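Local coordinates for scarecrow-like protein 3 (PDB 6KPB) that probably acts as a transcription factor in plant development and binds zinc finger proteins of the IDD family, among them JACKDAW, at residues R155-A160 with P343-V348. Residues are numbered along the deposited sequence; the frame is centred on the assembly and turned at random.
Sequences RAILEA and PKVMVV
Ala156, Ile157 and Ala160 on the last turns of helix 145-160 meet Lys344, Val345 and Val347 of segment 343-348, where the axes of helix piece 155-160 and strand piece 345-348 run antiparallel (176°) and come within 8.9 Å. Ala156 and Ala160, one helical turn apart, aim their methyl groups at the strand; being so short, they let the helix lie close over it. Each takes a different valine: Ala160 CB touches Val345 CG1 at 3.8 Å, and Ala156 CB meets Val347 CG1 at 4.0 Å. Val345 and Val347, two residues apart, present their branches on the same face of the strand, where beta-branched residues fit the extended backbone well. Val345 CG1 sits flanked by the backbone N and C (chi1 69°), which brings it against both Ala160 and Ile157, whose CG1 lies 4.1 Å away. The Ile157 and Val345 side chains cross at about a right angle, and Ile157 also reaches Ala253 and Trp180. At the exposed end, the long, extended Lys344 chain carries its ammonium group to the helix C-terminus: NZ makes a weak hydrogen bond of 3.3 Å to Ala160 O, while its salt bridge is with Glu164 just beyond the helix. A positive charge here probably also suits the negative end of the helix dipole. The packing is that of a helix on a mixed alpha/beta sheet, consistent with the Rossmann-like clan of the GRAS domain: strand 345-351 runs parallel to 251-257 and antiparallel to 472-482, Met346 turns to helix 330-340 on the other face, and Leu158 packs on the neighbouring helix 178-189.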
# COMPACT_ATOMS: atom_id res chain seq x y z
N ARG A 155 -24.52 -3.82 30.55
CA ARG A 155 -25.61 -4.15 31.46
C ARG A 155 -25.37 -5.48 32.15
O ARG A 155 -25.59 -5.61 33.37
CB ARG A 155 -26.94 -4.17 30.71
CG ARG A 155 -27.54 -2.80 30.46
CD ARG A 155 -28.25 -2.27 31.70
NE ARG A 155 -27.67 -1.02 32.18
CZ ARG A 155 -27.94 0.17 31.65
NH1 ARG A 155 -28.77 0.27 30.63
NH2 ARG A 155 -27.37 1.26 32.15
N ALA A 156 -24.91 -6.48 31.40
CA ALA A 156 -24.63 -7.79 31.99
C ALA A 156 -23.51 -7.70 33.02
O ALA A 156 -23.55 -8.37 34.06
CB ALA A 156 -24.28 -8.80 30.90
N ILE A 157 -22.50 -6.87 32.75
CA ILE A 157 -21.40 -6.70 33.70
C ILE A 157 -21.89 -5.98 34.95
O ILE A 157 -21.62 -6.41 36.08
CB ILE A 157 -20.23 -5.94 33.04
CG1 ILE A 157 -19.50 -6.85 32.05
CG2 ILE A 157 -19.28 -5.40 34.09
CD1 ILE A 157 -18.53 -6.12 31.15
N LEU A 158 -22.62 -4.87 34.77
CA LEU A 158 -23.13 -4.12 35.92
C LEU A 158 -23.98 -5.00 36.82
O LEU A 158 -23.84 -4.97 38.05
CB LEU A 158 -23.93 -2.92 35.44
CG LEU A 158 -23.18 -1.61 35.22
CD1 LEU A 158 -23.97 -0.71 34.30
CD2 LEU A 158 -22.92 -0.92 36.55
N GLU A 159 -24.88 -5.79 36.23
CA GLU A 159 -25.73 -6.67 37.01
C GLU A 159 -24.93 -7.79 37.67
O GLU A 159 -25.30 -8.25 38.76
CB GLU A 159 -26.85 -7.22 36.12
CG GLU A 159 -27.18 -8.69 36.30
CD GLU A 159 -28.25 -9.15 35.33
OE1 GLU A 159 -28.43 -10.37 35.16
OE2 GLU A 159 -28.91 -8.27 34.73
N ALA A 160 -23.84 -8.22 37.04
CA ALA A 160 -22.98 -9.21 37.68
C ALA A 160 -22.15 -8.59 38.81
O ALA A 160 -21.77 -9.30 39.75
CB ALA A 160 -22.05 -9.85 36.65
N PRO A 343 -14.24 -16.05 36.06
CA PRO A 343 -14.93 -14.78 35.84
C PRO A 343 -16.37 -14.85 36.34
O PRO A 343 -17.02 -15.90 36.26
CB PRO A 343 -14.87 -14.59 34.33
CG PRO A 343 -14.82 -15.97 33.79
CD PRO A 343 -13.99 -16.75 34.79
N LYS A 344 -16.86 -13.73 36.86
CA LYS A 344 -18.25 -13.68 37.28
C LYS A 344 -19.19 -13.62 36.09
O LYS A 344 -20.34 -14.07 36.19
CB LYS A 344 -18.48 -12.48 38.21
CG LYS A 344 -19.21 -12.84 39.49
CD LYS A 344 -19.39 -11.62 40.38
CE LYS A 344 -20.38 -11.92 41.50
NZ LYS A 344 -20.54 -10.76 42.41
N VAL A 345 -18.73 -13.08 34.97
CA VAL A 345 -19.50 -13.10 33.73
C VAL A 345 -18.53 -13.01 32.56
O VAL A 345 -17.51 -12.31 32.63
CB VAL A 345 -20.55 -11.96 33.69
CG1 VAL A 345 -19.88 -10.59 33.58
CG2 VAL A 345 -21.53 -12.17 32.54
N MET A 346 -18.83 -13.74 31.49
CA MET A 346 -18.15 -13.60 30.22
C MET A 346 -19.17 -13.21 29.16
O MET A 346 -20.20 -13.89 29.01
CB MET A 346 -17.43 -14.88 29.80
CG MET A 346 -16.77 -14.79 28.44
SD MET A 346 -15.82 -16.26 27.99
CE MET A 346 -17.12 -17.47 27.81
N VAL A 347 -18.90 -12.13 28.44
CA VAL A 347 -19.80 -11.64 27.40
C VAL A 347 -19.12 -11.85 26.05
O VAL A 347 -17.95 -11.47 25.87
CB VAL A 347 -20.17 -10.17 27.63
CG1 VAL A 347 -21.03 -10.04 28.88
CG2 VAL A 347 -18.94 -9.30 27.77
N VAL A 348 -19.84 -12.47 25.12
CA VAL A 348 -19.30 -12.87 23.83
C VAL A 348 -20.12 -12.22 22.73
O VAL A 348 -21.35 -12.38 22.69
CB VAL A 348 -19.29 -14.40 23.67
CG1 VAL A 348 -18.74 -14.78 22.31
CG2 VAL A 348 -18.49 -15.05 24.79